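Local coordinates for protein high choriolytic enzyme 1 (Oryzias latipes, PDB 3VTG) that is a zinc-dependent metalloendopeptidase of the astacin family that helps break down the egg envelope when the fish embryo hatches, at residues Y60-Y72 and R77-C91. Sequence-based numbering, arbitrary orientation.
Sequences YDFISVVSKTGCY and RKGGQQELSINRGGC
F62-V66 and Q81-I86 run parallel as neighbouring strands, F62 facing Q81 and V66 facing S85, while Y72 turns back to pair antiparallel with S85 on that strand's other edge. Just before strand 62-66, D61 spans two partners: OD1, through its anti lone pair, accepts from G80 N (2.8 Å), and OD2 meets R77 NH1 at 2.9 Å from above the carboxylate plane. R77 also bonds F11 O and S8 O. With an alanine here instead of D61, R77 would keep those bonds but lose its carboxylate mate, and G80 N-H its acceptor, which would probably leave the G79-G80 backbone less firmly fixed. The Y60 ring lies with one face over G80 CA, where a side chain would clash with the tyrosine hydroxyl. On the same sheet face as V66, the extended chain of K68 brings NZ 2.8 Å from E83 OE1, on its syn lone pair; waters link the carboxylate to S64 OG and Y72 OH. With chi1 at -178°, S85 OG is placed to accept from K68 N (3.0 Å) and donate to G70 O (2.9 Å), while S85 CB sits over the centre of the Y72 ring. The C71-C91 disulfide ties the start of edge strand 71-73 to the loop after strand 81-86. In this five-stranded mixed sheet of the astacin catalytic domain, strand 20-26 flanks 62-66, and I63, L84 and C71 pack on HExxH zinc helix 94-105, C71 and L84 touching E100, the predicted active-site glutamate.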
ATOM      1  N   TYR A  60     -13.371  13.949  11.602  1.00 10.43           N
ATOM      2  CA  TYR A  60     -13.497  12.761  12.431  1.00 10.62           C
ATOM      3  C   TYR A  60     -12.615  11.596  11.953  1.00 10.30           C
ATOM      4  O   TYR A  60     -11.912  10.987  12.758  1.00 10.26           O
ATOM      5  CB  TYR A  60     -14.960  12.323  12.579  1.00 11.38           C
ATOM      6  CG  TYR A  60     -15.064  10.978  13.246  1.00 11.99           C
ATOM      7  CD1 TYR A  60     -14.682  10.808  14.580  1.00 12.38           C
ATOM      8  CD2 TYR A  60     -15.498   9.866  12.538  1.00 12.39           C
ATOM      9  CE1 TYR A  60     -14.746   9.567  15.183  1.00 12.82           C
ATOM     10  CE2 TYR A  60     -15.573   8.622  13.138  1.00 12.76           C
ATOM     11  CZ  TYR A  60     -15.197   8.481  14.458  1.00 13.14           C
ATOM     12  OH  TYR A  60     -15.264   7.244  15.046  1.00 14.34           O
ATOM     13  N   ASP A  61     -12.657  11.291  10.657  1.00  9.95           N
ATOM     14  CA  ASP A  61     -11.829  10.225  10.085  1.00  9.70           C
ATOM     15  C   ASP A  61     -10.498  10.797   9.632  1.00  9.19           C
ATOM     16  O   ASP A  61     -10.460  11.710   8.808  1.00  9.13           O
ATOM     17  CB  ASP A  61     -12.520   9.556   8.890  1.00 10.18           C
ATOM     18  CG  ASP A  61     -13.918   9.065   9.211  1.00 10.59           C
ATOM     19  OD1 ASP A  61     -14.095   8.344  10.211  1.00 10.93           O
ATOM     20  OD2 ASP A  61     -14.838   9.382   8.433  1.00 11.37           O
ATOM     21  N   PHE A  62      -9.404  10.262  10.165  1.00  8.73           N
ATOM     22  CA  PHE A  62      -8.080  10.772   9.813  1.00  8.44           C
ATOM     23  C   PHE A  62      -6.983   9.750  10.053  1.00  8.20           C
ATOM     24  O   PHE A  62      -7.150   8.813  10.835  1.00  8.11           O
ATOM     25  CB  PHE A  62      -7.776  12.084  10.562  1.00  8.49           C
ATOM     26  CG  PHE A  62      -7.552  11.916  12.040  1.00  8.53           C
ATOM     27  CD1 PHE A  62      -6.260  11.897  12.559  1.00  8.62           C
ATOM     28  CD2 PHE A  62      -8.625  11.803  12.919  1.00  8.60           C
ATOM     29  CE1 PHE A  62      -6.043  11.755  13.919  1.00  8.72           C
ATOM     30  CE2 PHE A  62      -8.413  11.656  14.281  1.00  8.69           C
ATOM     31  CZ  PHE A  62      -7.121  11.636  14.782  1.00  8.76           C
ATOM     32  N   ILE A  63      -5.859   9.949   9.372  1.00  7.92           N
ATOM     33  CA  ILE A  63      -4.682   9.108   9.536  1.00  7.82           C
ATOM     34  C   ILE A  63      -3.728   9.748  10.543  1.00  7.73           C
ATOM     35  O   ILE A  63      -3.403  10.935  10.444  1.00  7.77           O
ATOM     36  CB  ILE A  63      -3.963   8.879   8.190  1.00  7.72           C
ATOM     37  CG1 ILE A  63      -4.895   8.159   7.203  1.00  7.74           C
ATOM     38  CG2 ILE A  63      -2.678   8.088   8.393  1.00  7.77           C
ATOM     39  CD1 ILE A  63      -4.345   8.045   5.795  1.00  7.73           C
ATOM     40  N   SER A  64      -3.291   8.952  11.515  1.00  7.81           N
ATOM     41  CA  SER A  64      -2.289   9.378  12.477  1.00  7.89           C
ATOM     42  C   SER A  64      -0.974   8.677  12.161  1.00  7.91           C
ATOM     43  O   SER A  64      -0.844   7.469  12.359  1.00  7.85           O
ATOM     44  CB  SER A  64      -2.755   9.044  13.893  1.00  7.94           C
ATOM     45  OG  SER A  64      -1.780   9.420  14.846  1.00  8.07           O
ATOM     46  N   VAL A  65      -0.011   9.439  11.651  1.00  7.90           N
ATOM     47  CA  VAL A  65       1.296   8.891  11.284  1.00  8.16           C
ATOM     48  C   VAL A  65       2.205   8.856  12.512  1.00  8.27           C
ATOM     49  O   VAL A  65       2.486   9.893  13.123  1.00  8.29           O
ATOM     50  CB  VAL A  65       1.963   9.677  10.129  1.00  8.12           C
ATOM     51  CG1 VAL A  65       3.249   8.991   9.689  1.00  8.16           C
ATOM     52  CG2 VAL A  65       1.009   9.822   8.948  1.00  8.21           C
ATOM     53  N   VAL A  66       2.653   7.654  12.866  1.00  8.63           N
ATOM     54  CA  VAL A  66       3.423   7.431  14.090  1.00  8.95           C
ATOM     55  C   VAL A  66       4.644   6.564  13.799  1.00  9.22           C
ATOM     56  O   VAL A  66       4.641   5.778  12.846  1.00  8.91           O
ATOM     57  CB  VAL A  66       2.567   6.769  15.199  1.00  9.03           C
ATOM     58  CG1 VAL A  66       1.540   7.749  15.752  1.00  9.06           C
ATOM     59  CG2 VAL A  66       1.886   5.503  14.690  1.00  9.15           C
ATOM     60  N   SER A  67       5.691   6.708  14.606  1.00  9.68           N
ATOM     61  CA  SER A  67       6.865   5.854  14.460  1.00 10.38           C
ATOM     62  C   SER A  67       6.768   4.667  15.405  1.00 11.06           C
ATOM     63  O   SER A  67       7.267   4.713  16.528  1.00 11.44           O
ATOM     64  CB  SER A  67       8.156   6.632  14.702  1.00 10.38           C
ATOM     65  OG  SER A  67       9.280   5.787  14.502  1.00 10.34           O
ATOM     66  N   LYS A  68       6.113   3.606  14.951  1.00 11.70           N
ATOM     67  CA  LYS A  68       6.009   2.387  15.746  1.00 12.49           C
ATOM     68  C   LYS A  68       6.825   1.265  15.103  1.00 12.78           C
ATOM     69  O   LYS A  68       7.803   1.544  14.404  1.00 12.97           O
ATOM     70  CB  LYS A  68       4.540   2.025  15.997  1.00 12.98           C
ATOM     71  CG  LYS A  68       3.856   3.060  16.881  1.00 13.58           C
ATOM     72  CD  LYS A  68       2.465   2.656  17.329  1.00 14.29           C
ATOM     73  CE  LYS A  68       1.939   3.658  18.343  1.00 14.89           C
ATOM     74  NZ  LYS A  68       0.550   3.362  18.782  1.00 15.38           N
ATOM     75  N   THR A  69       6.447   0.013  15.350  1.00 13.35           N
ATOM     76  CA  THR A  69       7.219  -1.132  14.870  1.00 13.70           C
ATOM     77  C   THR A  69       7.027  -1.336  13.368  1.00 13.30           C
ATOM     78  O   THR A  69       5.956  -1.751  12.917  1.00 13.53           O
ATOM     79  CB  THR A  69       6.859  -2.422  15.635  1.00 14.30           C
ATOM     80  OG1 THR A  69       6.890  -2.165  17.044  1.00 15.20           O
ATOM     81  CG2 THR A  69       7.843  -3.542  15.302  1.00 14.70           C
ATOM     82  N   GLY A  70       8.074  -1.034  12.604  1.00 12.72           N
ATOM     83  CA  GLY A  70       8.073  -1.247  11.161  1.00 12.12           C
ATOM     84  C   GLY A  70       7.207  -0.274  10.382  1.00 11.61           C
ATOM     85  O   GLY A  70       6.855   0.807  10.867  1.00 11.36           O
ATOM     86  N   CYS A  71       6.880  -0.672   9.156  1.00 11.19           N
ATOM     87  CA  CYS A  71       6.072   0.135   8.250  1.00 11.10           C
ATOM     88  C   CYS A  71       4.749  -0.586   8.020  1.00 10.99           C
ATOM     89  O   CYS A  71       4.731  -1.696   7.491  1.00 11.07           O
ATOM     90  CB  CYS A  71       6.796   0.339   6.909  1.00 11.18           C
ATOM     91  SG  CYS A  71       8.611   0.272   6.928  1.00 11.33           S
ATOM     92  N   TYR A  72       3.646   0.035   8.431  1.00 11.00           N
ATOM     93  CA  TYR A  72       2.324  -0.579   8.280  1.00 10.98           C
ATOM     94  C   TYR A  72       1.194   0.443   8.243  1.00 10.83           C
ATOM     95  O   TYR A  72       1.366   1.606   8.609  1.00 10.52           O
ATOM     96  CB  TYR A  72       2.065  -1.651   9.355  1.00 11.33           C
ATOM     97  CG  TYR A  72       1.948  -1.150  10.781  1.00 11.68           C
ATOM     98  CD1 TYR A  72       2.987  -1.342  11.690  1.00 11.82           C
ATOM     99  CD2 TYR A  72       0.785  -0.516  11.232  1.00 11.90           C
ATOM    100  CE1 TYR A  72       2.882  -0.902  13.000  1.00 12.14           C
ATOM    101  CE2 TYR A  72       0.675  -0.068  12.538  1.00 12.13           C
ATOM    102  CZ  TYR A  72       1.724  -0.265  13.416  1.00 12.22           C
ATOM    103  OH  TYR A  72       1.612   0.173  14.714  1.00 12.68           O
ATOM    104  N   ARG A  77     -10.522   3.088   4.965  1.00 11.14           N
ATOM    105  CA  ARG A  77     -10.974   3.973   6.041  1.00 11.35           C
ATOM    106  C   ARG A  77     -11.621   3.144   7.145  1.00 11.41           C
ATOM    107  O   ARG A  77     -12.608   2.441   6.911  1.00 11.49           O
ATOM    108  CB  ARG A  77     -11.952   5.038   5.514  1.00 11.67           C
ATOM    109  CG  ARG A  77     -12.599   5.893   6.603  1.00 12.09           C
ATOM    110  CD  ARG A  77     -13.334   7.107   6.047  1.00 12.35           C
ATOM    111  NE  ARG A  77     -14.445   6.744   5.168  1.00 12.78           N
ATOM    112  CZ  ARG A  77     -15.717   7.094   5.346  1.00 13.00           C
ATOM    113  NH1 ARG A  77     -16.087   7.842   6.381  1.00 13.31           N
ATOM    114  NH2 ARG A  77     -16.628   6.698   4.469  1.00 13.20           N
ATOM    115  N   LYS A  78     -11.060   3.236   8.348  1.00 11.26           N
ATOM    116  CA  LYS A  78     -11.504   2.417   9.474  1.00 11.52           C
ATOM    117  C   LYS A  78     -12.510   3.134  10.365  1.00 11.30           C
ATOM    118  O   LYS A  78     -13.199   2.497  11.161  1.00 11.64           O
ATOM    119  CB  LYS A  78     -10.307   1.967  10.317  1.00 12.11           C
ATOM    120  CG  LYS A  78      -9.241   1.200   9.550  1.00 13.05           C
ATOM    121  CD  LYS A  78      -9.749  -0.132   9.017  1.00 13.84           C
ATOM    122  CE  LYS A  78      -9.959  -1.141  10.134  1.00 14.47           C
ATOM    123  NZ  LYS A  78     -10.297  -2.489   9.607  1.00 15.22           N
ATOM    124  N   GLY A  79     -12.587   4.454  10.234  1.00 10.90           N
ATOM    125  CA  GLY A  79     -13.464   5.252  11.082  1.00 10.63           C
ATOM    126  C   GLY A  79     -12.703   5.839  12.252  1.00 10.51           C
ATOM    127  O   GLY A  79     -12.117   5.112  13.053  1.00 10.63           O
ATOM    128  N   GLY A  80     -12.712   7.163  12.347  1.00 10.31           N
ATOM    129  CA  GLY A  80     -11.994   7.865  13.404  1.00 10.15           C
ATOM    130  C   GLY A  80     -10.497   7.884  13.181  1.00 10.08           C
ATOM    131  O   GLY A  80     -10.027   7.917  12.043  1.00  9.87           O
ATOM    132  N   GLN A  81      -9.752   7.867  14.278  1.00 10.12           N
ATOM    133  CA  GLN A  81      -8.297   7.854  14.222  1.00 10.22           C
ATOM    134  C   GLN A  81      -7.816   6.479  13.795  1.00  9.83           C
ATOM    135  O   GLN A  81      -8.132   5.482  14.441  1.00  9.76           O
ATOM    136  CB  GLN A  81      -7.729   8.199  15.596  1.00 10.96           C
ATOM    137  CG  GLN A  81      -6.212   8.301  15.660  1.00 11.85           C
ATOM    138  CD  GLN A  81      -5.726   8.931  16.952  1.00 12.83           C
ATOM    139  OE1 GLN A  81      -6.520   9.335  17.800  1.00 14.58           O
ATOM    140  NE2 GLN A  81      -4.415   9.025  17.100  1.00 13.83           N
ATOM    141  N   GLN A  82      -7.065   6.426  12.699  1.00  9.25           N
ATOM    142  CA  GLN A  82      -6.397   5.192  12.299  1.00  9.10           C
ATOM    143  C   GLN A  82      -4.906   5.438  12.137  1.00  9.13           C
ATOM    144  O   GLN A  82      -4.486   6.448  11.565  1.00  8.93           O
ATOM    145  CB  GLN A  82      -7.013   4.591  11.029  1.00  8.93           C
ATOM    146  CG  GLN A  82      -6.774   5.365   9.743  1.00  8.78           C
ATOM    147  CD  GLN A  82      -7.546   4.771   8.589  1.00  8.69           C
ATOM    148  OE1 GLN A  82      -8.772   4.886   8.526  1.00  8.52           O
ATOM    149  NE2 GLN A  82      -6.837   4.129   7.669  1.00  8.58           N
ATOM    150  N   GLU A  83      -4.108   4.513  12.653  1.00  9.31           N
ATOM    151  CA  GLU A  83      -2.666   4.687  12.651  1.00  9.44           C
ATOM    152  C   GLU A  83      -2.007   4.165  11.384  1.00  9.21           C
ATOM    153  O   GLU A  83      -2.471   3.206  10.755  1.00  9.32           O
ATOM    154  CB  GLU A  83      -2.030   4.081  13.909  1.00 10.18           C
ATOM    155  CG  GLU A  83      -2.324   4.892  15.166  1.00 10.85           C
ATOM    156  CD  GLU A  83      -1.513   4.481  16.388  1.00 11.38           C
ATOM    157  OE1 GLU A  83      -0.952   3.366  16.416  1.00 12.10           O
ATOM    158  OE2 GLU A  83      -1.447   5.290  17.336  1.00 12.18           O
ATOM    159  N   LEU A  84      -0.933   4.848  11.005  1.00  8.88           N
ATOM    160  CA  LEU A  84      -0.056   4.427   9.928  1.00  8.64           C
ATOM    161  C   LEU A  84       1.352   4.588  10.471  1.00  8.52           C
ATOM    162  O   LEU A  84       1.748   5.690  10.869  1.00  8.43           O
ATOM    163  CB  LEU A  84      -0.275   5.286   8.676  1.00  8.56           C
ATOM    164  CG  LEU A  84       0.440   4.911   7.371  1.00  8.55           C
ATOM    165  CD1 LEU A  84      -0.296   5.486   6.171  1.00  8.54           C
ATOM    166  CD2 LEU A  84       1.891   5.365   7.365  1.00  8.59           C
ATOM    167  N   SER A  85       2.099   3.489  10.511  1.00  8.51           N
ATOM    168  CA  SER A  85       3.442   3.516  11.068  1.00  8.49           C
ATOM    169  C   SER A  85       4.512   3.697  10.006  1.00  8.43           C
ATOM    170  O   SER A  85       4.605   2.912   9.058  1.00  8.39           O
ATOM    171  CB  SER A  85       3.721   2.253  11.879  1.00  8.64           C
ATOM    172  OG  SER A  85       5.009   2.315  12.464  1.00  8.65           O
ATOM    173  N   ILE A  86       5.300   4.753  10.173  1.00  8.46           N
ATOM    174  CA  ILE A  86       6.532   4.945   9.421  1.00  8.65           C
ATOM    175  C   ILE A  86       7.652   4.973  10.462  1.00  8.82           C
ATOM    176  O   ILE A  86       7.965   6.024  11.026  1.00  8.62           O
ATOM    177  CB  ILE A  86       6.500   6.247   8.573  1.00  8.61           C
ATOM    178  CG1 ILE A  86       5.361   6.205   7.543  1.00  8.54           C
ATOM    179  CG2 ILE A  86       7.840   6.508   7.889  1.00  8.65           C
ATOM    180  CD1 ILE A  86       5.455   5.083   6.520  1.00  8.50           C
ATOM    181  N   ASN A  87       8.225   3.807  10.755  1.00  9.30           N
ATOM    182  CA  ASN A  87       9.342   3.750  11.691  1.00  9.89           C
ATOM    183  C   ASN A  87      10.482   4.627  11.180  1.00 10.09           C
ATOM    184  O   ASN A  87      10.870   4.534  10.014  1.00  9.91           O
ATOM    185  CB  ASN A  87       9.827   2.318  11.910  1.00 10.41           C
ATOM    186  CG  ASN A  87      10.953   2.241  12.923  1.00 10.71           C
ATOM    187  OD1 ASN A  87      12.129   2.304  12.560  1.00 11.25           O
ATOM    188  ND2 ASN A  87      10.602   2.133  14.198  1.00 11.05           N
ATOM    189  N   ARG A  88      11.004   5.479  12.060  1.00 10.34           N
ATOM    190  CA  ARG A  88      12.043   6.445  11.699  1.00 10.76           C
ATOM    191  C   ARG A  88      13.326   5.795  11.184  1.00 11.05           C
ATOM    192  O   ARG A  88      14.044   6.390  10.381  1.00 11.26           O
ATOM    193  CB  ARG A  88      12.380   7.336  12.893  1.00 10.80           C
ATOM    194  CG  ARG A  88      11.226   8.185  13.393  1.00 10.81           C
ATOM    195  CD  ARG A  88      11.638   8.926  14.648  1.00 10.78           C
ATOM    196  NE  ARG A  88      12.386  10.139  14.332  1.00 10.67           N
ATOM    197  CZ  ARG A  88      13.001  10.899  15.233  1.00 10.60           C
ATOM    198  NH1 ARG A  88      12.984  10.569  16.519  1.00 10.77           N
ATOM    199  NH2 ARG A  88      13.636  11.993  14.843  1.00 10.62           N
ATOM    200  N   GLY A  89      13.600   4.578  11.647  1.00 11.40           N
ATOM    201  CA  GLY A  89      14.832   3.875  11.297  1.00 12.17           C
ATOM    202  C   GLY A  89      14.780   3.096   9.998  1.00 12.66           C
ATOM    203  O   GLY A  89      15.798   2.967   9.316  1.00 13.79           O
ATOM    204  N   GLY A  90      13.609   2.575   9.644  1.00 12.64           N
ATOM    205  CA  GLY A  90      13.515   1.677   8.492  1.00 12.36           C
ATOM    206  C   GLY A  90      12.522   2.018   7.398  1.00 12.05           C
ATOM    207  O   GLY A  90      12.459   1.318   6.383  1.00 12.68           O
ATOM    208  N   CYS A  91      11.754   3.089   7.580  1.00 11.37           N
ATOM    209  CA  CYS A  91      10.632   3.369   6.681  1.00 10.88           C
ATOM    210  C   CYS A  91      10.634   4.753   6.033  1.00 10.52           C
ATOM    211  O   CYS A  91       9.750   5.051   5.227  1.00 10.22           O
ATOM    212  CB  CYS A  91       9.301   3.172   7.412  1.00 10.91           C
ATOM    213  SG  CYS A  91       9.149   1.632   8.336  1.00 11.11           S
TER
HETATM  214  O   HOH W   1      -2.068   7.916  17.103  1.00 11.04           O
HETATM  215  O   HOH W   2      -0.909   0.855  15.311  1.00 17.09           O